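Local coordinates for protein methylocystis parvus OBBP MbnE (Methylocystis parvus OBBP, PDB 5ICQ) that probably binds the copper-chelating peptide methanobactin in the periplasm, as a solute-binding component of the machinery that takes it up, at residues A[367-372]-A[570-575]; A[574-579]-A[595-600]; A[401-406]-A[563-568]; A[497-502]-A[510-515]. One frame throughout, in Å; residues are numbered along the deposited sequence.

Interaction 1: A[367-372]-A[570-575]; sequences FDESEL and LFHASE
Glu369 and His572 reach for each other from opposite directions and meet at the edge of the imidazole. His572 NE2 gives its hydrogen to Glu369 OE1 across 2.5 Å, a short bond and a nearly straight one (167°). The oxygen lies in the ring plane, but the carboxylate itself is turned about halfway between flat and upright against the ring, and NE2 comes in on the anti side of OE1. Its syn lone pair is left for Ser574 OG, which donates at 2.8 Å. Held by two donors on different sides, the carboxylate cannot easily turn, and OE2 makes a salt bridge to Lys314. This His-carboxylate pair ties the loop that follows strand 361-362 to the end of strand 567-572, in the mixed sheet of a family 5 solute-binding protein. His572 can serve because its CG sits between the backbone N and the carbonyl carbon (chi1 63°), a crowded position that sends the ring out toward the loop; ND1 bonds to Thr363. The Asp368 side chain runs roughly perpendicular to that of His572; its OD2 lies at the ring edge, 3.2 Å from His572 CE1, the two planes 81° apart. OD2 also accepts from the backbone N of Lys364. Two acids so near would probably favour a positively charged imidazole. The loop is shaped by an ST turn, in which Ser370 OG accepts from Leu372 N at 3.1 Å.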
loop_
_atom_site.group_PDB
_atom_site.type_symbol
_atom_site.label_atom_id
_atom_site.label_comp_id
_atom_site.label_asym_id
_atom_site.label_seq_id
_atom_site.Cartn_x
_atom_site.Cartn_y
_atom_site.Cartn_z
ATOM N N PHE A 367 2.801 -9.817 -6.283
ATOM C CA PHE A 367 3.064 -9.898 -4.845
ATOM C C PHE A 367 4.502 -10.376 -4.659
ATOM O O PHE A 367 4.772 -11.405 -4.046
ATOM C CB PHE A 367 2.051 -10.819 -4.157
ATOM C CG PHE A 367 0.638 -10.397 -4.380
ATOM C CD1 PHE A 367 0.034 -9.477 -3.532
ATOM C CD2 PHE A 367 -0.074 -10.870 -5.473
ATOM C CE1 PHE A 367 -1.260 -9.061 -3.759
ATOM C CE2 PHE A 367 -1.372 -10.458 -5.703
ATOM C CZ PHE A 367 -1.963 -9.549 -4.848
ATOM N N ASP A 368 5.443 -9.600 -5.196
ATOM C CA ASP A 368 6.803 -10.089 -5.381
ATOM C C ASP A 368 7.546 -10.183 -4.048
ATOM O O ASP A 368 7.239 -9.475 -3.084
ATOM C CB ASP A 368 7.563 -9.171 -6.350
ATOM C CG ASP A 368 8.685 -9.883 -7.070
ATOM O OD1 ASP A 368 8.790 -11.114 -6.937
ATOM O OD2 ASP A 368 9.457 -9.213 -7.787
ATOM N N GLU A 369 8.538 -11.076 -4.011
ATOM C CA GLU A 369 9.422 -11.257 -2.857
ATOM C C GLU A 369 8.630 -11.544 -1.583
ATOM O O GLU A 369 8.844 -10.930 -0.535
ATOM C CB GLU A 369 10.326 -10.035 -2.675
ATOM C CG GLU A 369 11.182 -9.723 -3.884
ATOM C CD GLU A 369 12.382 -8.873 -3.513
ATOM O OE1 GLU A 369 12.642 -7.867 -4.200
ATOM O OE2 GLU A 369 13.062 -9.213 -2.519
ATOM N N SER A 370 7.693 -12.482 -1.676
ATOM C CA SER A 370 6.869 -12.782 -0.514
ATOM C C SER A 370 6.263 -14.161 -0.687
ATOM O O SER A 370 6.349 -14.776 -1.756
ATOM C CB SER A 370 5.779 -11.723 -0.303
ATOM O OG SER A 370 4.571 -12.057 -0.962
ATOM N N GLU A 371 5.640 -14.637 0.395
ATOM C CA GLU A 371 5.003 -15.943 0.372
ATOM C C GLU A 371 3.810 -15.980 -0.572
ATOM O O GLU A 371 3.367 -17.074 -0.937
ATOM C CB GLU A 371 4.535 -16.324 1.777
ATOM C CG GLU A 371 3.190 -15.718 2.107
ATOM C CD GLU A 371 2.843 -15.779 3.568
ATOM O OE1 GLU A 371 2.270 -14.788 4.066
ATOM O OE2 GLU A 371 3.131 -16.808 4.217
ATOM N N LEU A 372 3.258 -14.817 -0.938
ATOM C CA LEU A 372 2.101 -14.759 -1.823
ATOM C C LEU A 372 2.470 -14.880 -3.290
ATOM O O LEU A 372 1.571 -15.019 -4.125
ATOM C CB LEU A 372 1.336 -13.447 -1.617
ATOM C CG LEU A 372 0.813 -13.186 -0.203
ATOM C CD1 LEU A 372 0.146 -11.815 -0.150
ATOM C CD2 LEU A 372 -0.164 -14.274 0.221
ATOM N N LEU A 570 7.750 -3.335 -14.152
ATOM C CA LEU A 570 8.953 -2.524 -14.041
ATOM C C LEU A 570 9.823 -3.060 -12.902
ATOM O O LEU A 570 10.310 -4.192 -12.991
ATOM C CB LEU A 570 8.585 -1.046 -13.872
ATOM C CG LEU A 570 8.111 -0.439 -15.207
ATOM C CD1 LEU A 570 7.502 0.945 -15.016
ATOM C CD2 LEU A 570 9.260 -0.372 -16.222
ATOM N N PHE A 571 10.037 -2.292 -11.837
ATOM C CA PHE A 571 11.108 -2.650 -10.905
ATOM C C PHE A 571 10.870 -1.999 -9.546
ATOM O O PHE A 571 10.052 -1.087 -9.408
ATOM C CB PHE A 571 12.465 -2.238 -11.477
ATOM C CG PHE A 571 12.463 -0.857 -12.072
ATOM C CD1 PHE A 571 12.708 0.251 -11.285
ATOM C CD2 PHE A 571 12.200 -0.671 -13.423
ATOM C CE1 PHE A 571 12.697 1.530 -11.832
ATOM C CE2 PHE A 571 12.189 0.600 -13.974
ATOM C CZ PHE A 571 12.437 1.697 -13.181
ATOM N N HIS A 572 11.615 -2.475 -8.541
ATOM C CA HIS A 572 11.435 -2.013 -7.173
ATOM C C HIS A 572 12.761 -2.130 -6.436
ATOM O O HIS A 572 13.701 -2.766 -6.909
ATOM C CB HIS A 572 10.337 -2.816 -6.458
ATOM C CG HIS A 572 10.666 -4.269 -6.304
ATOM N ND1 HIS A 572 10.302 -5.220 -7.236
ATOM C CD2 HIS A 572 11.334 -4.933 -5.330
ATOM C CE1 HIS A 572 10.735 -6.406 -6.845
ATOM N NE2 HIS A 572 11.366 -6.262 -5.691
ATOM N N ALA A 573 12.835 -1.481 -5.268
ATOM C CA ALA A 573 13.957 -1.658 -4.358
ATOM C C ALA A 573 13.646 -2.822 -3.421
ATOM O O ALA A 573 12.564 -2.871 -2.824
ATOM C CB ALA A 573 14.208 -0.376 -3.559
ATOM N N SER A 574 14.577 -3.773 -3.314
ATOM C CA SER A 574 14.327 -4.926 -2.455
ATOM C C SER A 574 14.341 -4.537 -0.992
ATOM O O SER A 574 13.726 -5.219 -0.169
ATOM C CB SER A 574 15.359 -6.030 -2.709
ATOM O OG SER A 574 15.126 -6.661 -3.953
ATOM N N GLU A 575 15.042 -3.459 -0.649
ATOM C CA GLU A 575 15.146 -2.999 0.726
ATOM C C GLU A 575 14.692 -1.553 0.843
ATOM O O GLU A 575 14.661 -0.800 -0.136
ATOM C CB GLU A 575 16.589 -3.119 1.242
ATOM C CG GLU A 575 17.041 -4.543 1.450
ATOM C CD GLU A 575 17.907 -5.056 0.314
ATOM O OE1 GLU A 575 18.533 -4.231 -0.390
ATOM O OE2 GLU A 575 17.968 -6.289 0.134
#

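Interaction 2: A[574-579]-A[595-600]; sequences SEQWIA and SPIFGP
The backbones of Gln576 and Pro596 stay 7.4 Å apart from CA to CA, the nearest approach of an extended strand, 576-579, to the irregular segment 595-600. A cis peptide bond before Pro596 bends this segment, and Gln576 spans the gap with its side chain. CG stands opposite the backbone N (chi1 -174°) and the chain runs straight on, which carries the amide all the way to the loop backbone. There OE1 accepts from Ile597 N at 2.8 Å, in the carbonyl plane on a lone pair, with an N-H...O angle of 164°. Glutamine suits the place because one group both accepts and donates. OE1 of Gln576 also takes a hydrogen from water 2 at 2.6 Å, and that water bonds to Ser595 OG. Gln576 NE2 gives to water 1 at 2.8 Å, which passes a hydrogen on to Phe598 O at 2.8 Å; Gln576 NE2 also bonds to Asp287 OD1. With an alanine here, Ile597 N is likely to lose its acceptor, and the loop could shift away from the strand. Ile597 CG1 lies beside the amide, 3.5 Å from Gln576 OE1. The apolar contact is thin: Ile578 CD1 comes to 4.5 Å from Phe598 CE2 at the ring edge. Strand 576-581 is the middle one of a three-stranded antiparallel sheet, flanked by 285-288 and 308-313; Leu313 of the latter touches Ile578, Ile597 and Phe598.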
loop_
_atom_site.group_PDB
_atom_site.type_symbol
_atom_site.label_atom_id
_atom_site.label_comp_id
_atom_site.label_asym_id
_atom_site.label_seq_id
_atom_site.Cartn_x
_atom_site.Cartn_y
_atom_site.Cartn_z
ATOM N N SER A 574 14.577 -3.773 -3.314
ATOM C CA SER A 574 14.327 -4.926 -2.455
ATOM C C SER A 574 14.341 -4.537 -0.992
ATOM O O SER A 574 13.726 -5.219 -0.169
ATOM C CB SER A 574 15.359 -6.030 -2.709
ATOM O OG SER A 574 15.126 -6.661 -3.953
ATOM N N GLU A 575 15.042 -3.459 -0.649
ATOM C CA GLU A 575 15.146 -2.999 0.726
ATOM C C GLU A 575 14.692 -1.553 0.843
ATOM O O GLU A 575 14.661 -0.800 -0.136
ATOM C CB GLU A 575 16.589 -3.119 1.242
ATOM C CG GLU A 575 17.041 -4.543 1.450
ATOM C CD GLU A 575 17.907 -5.056 0.314
ATOM O OE1 GLU A 575 18.533 -4.231 -0.390
ATOM O OE2 GLU A 575 17.968 -6.289 0.134
ATOM N N GLN A 576 14.356 -1.171 2.072
ATOM C CA GLN A 576 14.081 0.217 2.408
ATOM C C GLN A 576 15.372 0.909 2.834
ATOM O O GLN A 576 16.112 0.389 3.674
ATOM C CB GLN A 576 13.038 0.294 3.522
ATOM C CG GLN A 576 12.598 1.724 3.818
ATOM C CD GLN A 576 11.432 1.788 4.783
ATOM O OE1 GLN A 576 10.586 0.886 4.821
ATOM N NE2 GLN A 576 11.383 2.850 5.574
ATOM N N TRP A 577 15.652 2.066 2.236
ATOM C CA TRP A 577 16.872 2.825 2.496
ATOM C C TRP A 577 16.546 3.926 3.501
ATOM O O TRP A 577 15.692 4.781 3.231
ATOM C CB TRP A 577 17.423 3.428 1.197
ATOM C CG TRP A 577 17.559 2.415 0.089
ATOM C CD1 TRP A 577 17.780 1.066 0.228
ATOM C CD2 TRP A 577 17.462 2.662 -1.318
ATOM N NE1 TRP A 577 17.832 0.465 -1.010
ATOM C CE2 TRP A 577 17.627 1.420 -1.974
ATOM C CE3 TRP A 577 17.248 3.812 -2.088
ATOM C CZ2 TRP A 577 17.603 1.299 -3.363
ATOM C CZ3 TRP A 577 17.216 3.690 -3.472
ATOM C CH2 TRP A 577 17.392 2.439 -4.094
ATOM N N ILE A 578 17.192 3.887 4.671
ATOM C CA ILE A 578 16.933 4.879 5.708
ATOM C C ILE A 578 18.245 5.459 6.222
ATOM O O ILE A 578 19.325 4.893 6.041
ATOM C CB ILE A 578 16.109 4.304 6.885
ATOM C CG1 ILE A 578 16.970 3.371 7.735
ATOM C CG2 ILE A 578 14.862 3.562 6.375
ATOM C CD1 ILE A 578 16.288 2.936 9.056
ATOM N N ALA A 579 18.139 6.617 6.869
ATOM C CA ALA A 579 19.258 7.205 7.587
ATOM C C ALA A 579 18.711 7.885 8.827
ATOM O O ALA A 579 17.561 8.329 8.841
ATOM C CB ALA A 579 20.043 8.211 6.733
ATOM N N SER A 595 4.779 -1.465 4.855
ATOM C CA SER A 595 5.692 -0.604 4.118
ATOM C C SER A 595 5.113 0.808 4.137
ATOM O O SER A 595 3.938 0.984 3.841
ATOM C CB SER A 595 5.889 -1.093 2.679
ATOM O OG SER A 595 6.866 -0.309 2.004
ATOM N N PRO A 596 5.917 1.818 4.521
ATOM C CA PRO A 596 7.291 1.735 5.035
ATOM C C PRO A 596 7.355 0.909 6.310
ATOM O O PRO A 596 6.324 0.717 6.955
ATOM C CB PRO A 596 7.657 3.196 5.328
ATOM C CG PRO A 596 6.707 4.009 4.512
ATOM C CD PRO A 596 5.442 3.212 4.439
ATOM N N ILE A 597 8.542 0.424 6.662
ATOM C CA ILE A 597 8.650 -0.470 7.813
ATOM C C ILE A 597 8.297 0.258 9.109
ATOM O O ILE A 597 7.687 -0.326 10.014
ATOM C CB ILE A 597 10.054 -1.092 7.866
ATOM C CG1 ILE A 597 10.253 -2.029 6.667
ATOM C CG2 ILE A 597 10.243 -1.863 9.172
ATOM C CD1 ILE A 597 11.690 -2.527 6.493
ATOM N N PHE A 598 8.658 1.535 9.223
ATOM C CA PHE A 598 8.313 2.322 10.398
ATOM C C PHE A 598 7.345 3.443 10.032
ATOM O O PHE A 598 7.401 4.000 8.935
ATOM C CB PHE A 598 9.571 2.907 11.046
ATOM C CG PHE A 598 10.617 1.875 11.344
ATOM C CD1 PHE A 598 10.382 0.897 12.298
ATOM C CD2 PHE A 598 11.814 1.870 10.656
ATOM C CE1 PHE A 598 11.335 -0.077 12.570
ATOM C CE2 PHE A 598 12.778 0.903 10.916
ATOM C CZ PHE A 598 12.540 -0.067 11.872
ATOM N N GLY A 599 6.462 3.779 10.968
ATOM C CA GLY A 599 5.535 4.873 10.779
ATOM C C GLY A 599 6.267 6.194 10.677
ATOM O O GLY A 599 7.453 6.291 11.004
ATOM N N PRO A 600 5.574 7.250 10.240
ATOM C CA PRO A 600 6.255 8.543 10.067
ATOM C C PRO A 600 6.789 9.129 11.362
ATOM O O PRO A 600 7.752 9.907 11.321
ATOM C CB PRO A 600 5.166 9.437 9.450
ATOM C CG PRO A 600 3.873 8.802 9.890
ATOM C CD PRO A 600 4.140 7.322 9.903
HETATM O O HOH W 1 9.920 3.830 7.768
HETATM O O HOH W 2 9.534 -0.659 2.965
#

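Interaction 3: A[401-406]-A[563-568]; sequences GEWRPP and SGFYVV
The indole of Trp403 lies between two unlike neighbours. Over one face is its own chain, with Pro405 N 3.6 Å above the plane and set toward the rim; from the other side comes the ring of Phe565. The two aromatic groups form an offset edge-to-face pair, the edge of Phe565 turned to the face of Trp403. Their planes stand at 79°, and the centroid of the five-membered ring is 5.8 Å from that of the phenyl group. The leading atom is Phe565 CE1, which lies 3.9 Å from Trp403 CZ2 and 4.0 Å from Trp403 NE1. NE1 in turn lies in the plane of the Phe565 ring, beyond its edge. Trp403 has its CG opposite the backbone N (chi1 -179°), and this stretches the indole away from its loop toward the phenyl ring. Large flat side chains suit the place, since the backbones remain far apart: Trp403 CA and Ser563 CA, the nearest pair, are 9.7 Å from each other. Glu397 of helix 396-399 touches both rings. Each segment follows the end of a helix: Gly401 closes helix 396-399 in a Schellman motif, its positive phi being easy for glycine, and Phe565 leaves helix 547-563 with a positive phi of 49°. This offset edge-to-face pair thus joins a loop to the helix-to-strand turn leading into strand 567-572, part of the alpha/beta architecture of the solute-binding fold.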
loop_
_atom_site.group_PDB
_atom_site.type_symbol
_atom_site.label_atom_id
_atom_site.label_comp_id
_atom_site.label_asym_id
_atom_site.label_seq_id
_atom_site.Cartn_x
_atom_site.Cartn_y
_atom_site.Cartn_z
ATOM N N GLY A 401 5.887 -22.323 -12.690
ATOM C CA GLY A 401 6.853 -21.506 -11.978
ATOM C C GLY A 401 8.170 -21.298 -12.698
ATOM O O GLY A 401 9.183 -21.040 -12.049
ATOM N N GLU A 402 8.191 -21.425 -14.024
ATOM C CA GLU A 402 9.395 -21.210 -14.814
ATOM C C GLU A 402 9.477 -19.818 -15.422
ATOM O O GLU A 402 10.530 -19.463 -15.966
ATOM C CB GLU A 402 9.482 -22.237 -15.949
ATOM C CG GLU A 402 9.513 -23.661 -15.456
ATOM C CD GLU A 402 9.854 -24.644 -16.556
ATOM O OE1 GLU A 402 9.950 -24.226 -17.731
ATOM O OE2 GLU A 402 10.032 -25.835 -16.238
ATOM N N TRP A 403 8.408 -19.034 -15.365
ATOM C CA TRP A 403 8.378 -17.759 -16.067
ATOM C C TRP A 403 8.977 -16.638 -15.223
ATOM O O TRP A 403 8.830 -16.601 -14.000
ATOM C CB TRP A 403 6.939 -17.394 -16.455
ATOM C CG TRP A 403 6.845 -16.093 -17.202
ATOM C CD1 TRP A 403 6.970 -15.912 -18.559
ATOM C CD2 TRP A 403 6.623 -14.791 -16.641
ATOM N NE1 TRP A 403 6.828 -14.574 -18.871
ATOM C CE2 TRP A 403 6.616 -13.867 -17.713
ATOM C CE3 TRP A 403 6.418 -14.315 -15.339
ATOM C CZ2 TRP A 403 6.414 -12.500 -17.521
ATOM C CZ3 TRP A 403 6.214 -12.954 -15.152
ATOM C CH2 TRP A 403 6.221 -12.064 -16.235
ATOM N N ARG A 404 9.643 -15.707 -15.904
ATOM C CA ARG A 404 10.107 -14.444 -15.353
ATOM C C ARG A 404 10.016 -13.415 -16.467
ATOM O O ARG A 404 10.065 -13.789 -17.646
ATOM C CB ARG A 404 11.557 -14.537 -14.852
ATOM C CG ARG A 404 12.536 -14.801 -16.003
ATOM C CD ARG A 404 13.996 -14.907 -15.565
ATOM N NE ARG A 404 14.850 -15.245 -16.704
ATOM C CZ ARG A 404 16.168 -15.411 -16.639
ATOM N NH1 ARG A 404 16.801 -15.264 -15.486
ATOM N NH2 ARG A 404 16.850 -15.718 -17.736
ATOM N N PRO A 405 9.898 -12.127 -16.145
ATOM C CA PRO A 405 10.064 -11.107 -17.179
ATOM C C PRO A 405 11.399 -11.312 -17.867
ATOM O O PRO A 405 12.409 -11.552 -17.193
ATOM C CB PRO A 405 10.028 -9.784 -16.395
ATOM C CG PRO A 405 9.271 -10.111 -15.143
ATOM C CD PRO A 405 9.697 -11.522 -14.813
ATOM N N PRO A 406 11.429 -11.296 -19.197
ATOM C CA PRO A 406 12.653 -11.651 -19.916
ATOM C C PRO A 406 13.840 -10.813 -19.469
ATOM O O PRO A 406 13.722 -9.616 -19.197
ATOM C CB PRO A 406 12.285 -11.386 -21.377
ATOM C CG PRO A 406 10.817 -11.673 -21.419
ATOM C CD PRO A 406 10.272 -11.178 -20.103
ATOM N N SER A 563 -0.515 -14.135 -16.477
ATOM C CA SER A 563 -0.762 -14.818 -17.742
ATOM C C SER A 563 -1.546 -13.971 -18.726
ATOM O O SER A 563 -1.603 -14.328 -19.907
ATOM C CB SER A 563 -1.511 -16.133 -17.511
ATOM O OG SER A 563 -0.661 -17.060 -16.870
ATOM N N GLY A 564 -2.159 -12.884 -18.271
ATOM C CA GLY A 564 -2.825 -11.972 -19.177
ATOM C C GLY A 564 -1.919 -10.951 -19.825
ATOM O O GLY A 564 -2.317 -10.327 -20.814
ATOM N N PHE A 565 -0.705 -10.768 -19.303
ATOM C CA PHE A 565 0.226 -9.779 -19.843
ATOM C C PHE A 565 -0.463 -8.428 -20.007
ATOM O O PHE A 565 -0.363 -7.764 -21.045
ATOM C CB PHE A 565 0.837 -10.281 -21.158
ATOM C CG PHE A 565 1.605 -11.553 -20.968
ATOM C CD1 PHE A 565 2.919 -11.513 -20.531
ATOM C CD2 PHE A 565 0.979 -12.794 -21.110
ATOM C CE1 PHE A 565 3.625 -12.699 -20.293
ATOM C CE2 PHE A 565 1.674 -13.979 -20.877
ATOM C CZ PHE A 565 2.998 -13.930 -20.466
ATOM N N TYR A 566 -1.186 -8.031 -18.954
ATOM C CA TYR A 566 -1.835 -6.727 -18.943
ATOM C C TYR A 566 -0.837 -5.608 -18.733
ATOM O O TYR A 566 -1.120 -4.453 -19.088
ATOM C CB TYR A 566 -2.900 -6.671 -17.846
ATOM C CG TYR A 566 -3.956 -7.739 -18.011
ATOM C CD1 TYR A 566 -4.904 -7.656 -19.026
ATOM C CD2 TYR A 566 -3.998 -8.836 -17.154
ATOM C CE1 TYR A 566 -5.879 -8.651 -19.188
ATOM C CE2 TYR A 566 -4.965 -9.827 -17.307
ATOM C CZ TYR A 566 -5.889 -9.728 -18.325
ATOM O OH TYR A 566 -6.835 -10.713 -18.448
ATOM N N VAL A 567 0.311 -5.920 -18.139
ATOM C CA VAL A 567 1.316 -4.922 -17.802
ATOM C C VAL A 567 2.668 -5.472 -18.225
ATOM O O VAL A 567 2.858 -6.687 -18.332
ATOM C CB VAL A 567 1.338 -4.571 -16.291
ATOM C CG1 VAL A 567 -0.031 -4.168 -15.802
ATOM C CG2 VAL A 567 1.828 -5.755 -15.492
ATOM N N VAL A 568 3.604 -4.568 -18.496
ATOM C CA VAL A 568 5.020 -4.916 -18.567
ATOM C C VAL A 568 5.627 -4.532 -17.225
ATOM O O VAL A 568 5.760 -3.330 -16.939
ATOM C CB VAL A 568 5.734 -4.204 -19.720
ATOM C CG1 VAL A 568 7.216 -4.644 -19.782
ATOM C CG2 VAL A 568 5.037 -4.512 -21.036
#

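Interaction 4: A[497-502]-A[510-515]; sequences GQYVAS and RMRWSS
Tyr499, just past the end of strand 494-498, lays its ring over that of Trp513 in an offset stack. The centroids of the Tyr499 ring and the six-membered ring of Trp513 are 4.6 Å apart with the planes 26° from parallel, and Tyr499 CE2 comes within 3.5 Å of Trp513 CZ2. The aliphatic start of Arg512 fills in at the edge of the phenol, CB being 4.0 Å from Tyr499 CD2. A tyrosine fits here because its broad face packs while its hydroxyl still meets water 3, at 2.8 Å from OH. Together these contacts fold the strand-to-helix connection back on itself, so that helix 508-513 lies against the segment from which the chain has just come. Tyr557 and Leu561 of helix 547-563 also touch Trp513. Val500 takes part through its main-chain oxygen. An arginine suits it: Arg512, extended from CG to NE, is long enough to reach Val500 O end-on and holds that single oxygen with both terminal nitrogens. NH2 lies on a lone pair in the carbonyl plane at 3.0 Å, whereas NH1, at 2.9 Å from Val500 O, stands well above that plane. Tyr499 CA covers part of one guanidinium face. A leucine in place of Arg512 would probably leave Val500 O without both donors and free this turn to move. Ala501 then carries the chain onward, its backbone bonded to that of Gly320.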
loop_
_atom_site.group_PDB
_atom_site.type_symbol
_atom_site.label_atom_id
_atom_site.label_comp_id
_atom_site.label_asym_id
_atom_site.label_seq_id
_atom_site.Cartn_x
_atom_site.Cartn_y
_atom_site.Cartn_z
ATOM N N GLY A 497 1.377 2.500 -14.779
ATOM C CA GLY A 497 0.388 2.389 -13.732
ATOM C C GLY A 497 0.966 1.690 -12.519
ATOM O O GLY A 497 1.986 1.008 -12.597
ATOM N N GLN A 498 0.282 1.860 -11.390
ATOM C CA GLN A 498 0.722 1.299 -10.120
ATOM C C GLN A 498 -0.351 0.386 -9.537
ATOM O O GLN A 498 -1.536 0.743 -9.516
ATOM C CB GLN A 498 1.064 2.431 -9.149
ATOM C CG GLN A 498 1.500 1.977 -7.788
ATOM C CD GLN A 498 2.157 3.090 -6.992
ATOM O OE1 GLN A 498 1.483 3.977 -6.468
ATOM N NE2 GLN A 498 3.487 3.046 -6.899
ATOM N N TYR A 499 0.071 -0.796 -9.064
ATOM C CA TYR A 499 -0.793 -1.788 -8.400
ATOM C C TYR A 499 -0.049 -2.221 -7.135
ATOM O O TYR A 499 0.599 -3.263 -7.130
ATOM C CB TYR A 499 -1.082 -2.984 -9.317
ATOM C CG TYR A 499 -1.758 -2.585 -10.607
ATOM C CD1 TYR A 499 -1.014 -2.173 -11.708
ATOM C CD2 TYR A 499 -3.142 -2.582 -10.707
ATOM C CE1 TYR A 499 -1.635 -1.783 -12.889
ATOM C CE2 TYR A 499 -3.774 -2.206 -11.892
ATOM C CZ TYR A 499 -3.012 -1.815 -12.977
ATOM O OH TYR A 499 -3.625 -1.425 -14.151
ATOM N N VAL A 500 -0.114 -1.398 -6.084
ATOM C CA VAL A 500 0.733 -1.621 -4.910
ATOM C C VAL A 500 0.356 -2.930 -4.228
ATOM O O VAL A 500 -0.811 -3.149 -3.885
ATOM C CB VAL A 500 0.612 -0.443 -3.927
ATOM C CG1 VAL A 500 1.295 -0.792 -2.595
ATOM C CG2 VAL A 500 1.213 0.831 -4.516
ATOM N N ALA A 501 1.347 -3.803 -4.023
ATOM C CA ALA A 501 1.105 -5.080 -3.357
ATOM C C ALA A 501 0.858 -4.881 -1.868
ATOM O O ALA A 501 1.442 -4.008 -1.227
ATOM C CB ALA A 501 2.293 -6.034 -3.528
ATOM N N SER A 502 0.001 -5.723 -1.313
ATOM C CA SER A 502 -0.256 -5.726 0.115
ATOM C C SER A 502 -0.069 -7.147 0.624
ATOM O O SER A 502 -0.181 -8.107 -0.139
ATOM C CB SER A 502 -1.666 -5.196 0.411
ATOM O OG SER A 502 -2.393 -6.050 1.264
ATOM N N ARG A 510 -10.760 -5.928 -6.464
ATOM C CA ARG A 510 -11.878 -5.765 -7.392
ATOM C C ARG A 510 -11.794 -4.435 -8.130
ATOM O O ARG A 510 -12.097 -4.360 -9.326
ATOM C CB ARG A 510 -13.212 -5.869 -6.652
ATOM C CG ARG A 510 -13.497 -7.253 -6.116
ATOM C CD ARG A 510 -14.984 -7.547 -6.153
ATOM N NE ARG A 510 -15.248 -8.982 -6.203
ATOM C CZ ARG A 510 -15.809 -9.672 -5.216
ATOM N NH1 ARG A 510 -16.176 -9.053 -4.097
ATOM N NH2 ARG A 510 -16.009 -10.978 -5.350
ATOM N N MET A 511 -11.413 -3.367 -7.432
ATOM C CA MET A 511 -11.342 -2.071 -8.096
ATOM C C MET A 511 -10.294 -2.088 -9.198
ATOM O O MET A 511 -10.493 -1.494 -10.261
ATOM C CB MET A 511 -11.027 -0.966 -7.083
ATOM C CG MET A 511 -11.815 -1.101 -5.785
ATOM S SD MET A 511 -11.510 0.256 -4.634
ATOM C CE MET A 511 -9.762 0.133 -4.321
ATOM N N ARG A 512 -9.177 -2.779 -8.964
ATOM C CA ARG A 512 -8.057 -2.766 -9.905
ATOM C C ARG A 512 -8.228 -3.729 -11.077
ATOM O O ARG A 512 -7.631 -3.506 -12.136
ATOM C CB ARG A 512 -6.764 -3.150 -9.193
ATOM C CG ARG A 512 -6.374 -2.272 -8.023
ATOM C CD ARG A 512 -5.277 -2.963 -7.237
ATOM N NE ARG A 512 -4.807 -2.158 -6.109
ATOM C CZ ARG A 512 -3.729 -2.452 -5.384
ATOM N NH1 ARG A 512 -3.003 -3.526 -5.670
ATOM N NH2 ARG A 512 -3.368 -1.666 -4.377
ATOM N N TRP A 513 -8.959 -4.836 -10.894
ATOM C CA TRP A 513 -8.896 -5.920 -11.879
ATOM C C TRP A 513 -10.232 -6.550 -12.260
ATOM O O TRP A 513 -10.232 -7.388 -13.163
ATOM C CB TRP A 513 -7.953 -7.039 -11.380
ATOM C CG TRP A 513 -6.519 -6.585 -11.312
ATOM C CD1 TRP A 513 -5.783 -6.316 -10.187
ATOM C CD2 TRP A 513 -5.659 -6.311 -12.433
ATOM N NE1 TRP A 513 -4.517 -5.889 -10.546
ATOM C CE2 TRP A 513 -4.417 -5.886 -11.917
ATOM C CE3 TRP A 513 -5.823 -6.393 -13.821
ATOM C CZ2 TRP A 513 -3.342 -5.539 -12.747
ATOM C CZ3 TRP A 513 -4.752 -6.053 -14.646
ATOM C CH2 TRP A 513 -3.532 -5.621 -14.104
ATOM N N SER A 514 -11.354 -6.199 -11.631
ATOM C CA SER A 514 -12.605 -6.895 -11.923
ATOM C C SER A 514 -13.200 -6.427 -13.246
ATOM O O SER A 514 -13.011 -5.282 -13.673
ATOM C CB SER A 514 -13.631 -6.689 -10.805
ATOM O OG SER A 514 -14.142 -5.370 -10.855
ATOM N N SER A 515 -13.933 -7.340 -13.895
ATOM C CA SER A 515 -14.658 -6.989 -15.118
ATOM C C SER A 515 -15.593 -5.809 -14.880
ATOM O O SER A 515 -15.794 -4.974 -15.770
ATOM C CB SER A 515 -15.476 -8.188 -15.602
ATOM O OG SER A 515 -14.646 -9.289 -15.918
HETATM O O HOH W 3 -5.802 -3.059 -14.869
#

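Overall arrangement
Interactions 1, 3 and 4 reach the same mixed sheet, and 1 and 3 share strand 567-572; interaction 2 belongs to the three-stranded sheet, reached when the chain passes into 576-581. All four are partly buried. Interaction 4 is nearest the centre of the chain, about 11 Å from it, and mixes ring stacking with an arginine grip. Interaction 3, about 22 Å out, is purely aromatic. Interactions 1 and 2, both about 13 Å from that centre, depend on polar side chains, with charge in the first and water in the second. Interaction 4 joins its neighbours by packing: Trp513 touches Tyr566 of interaction 3, and Ser502 O meets Phe367 and Leu372 of interaction 1.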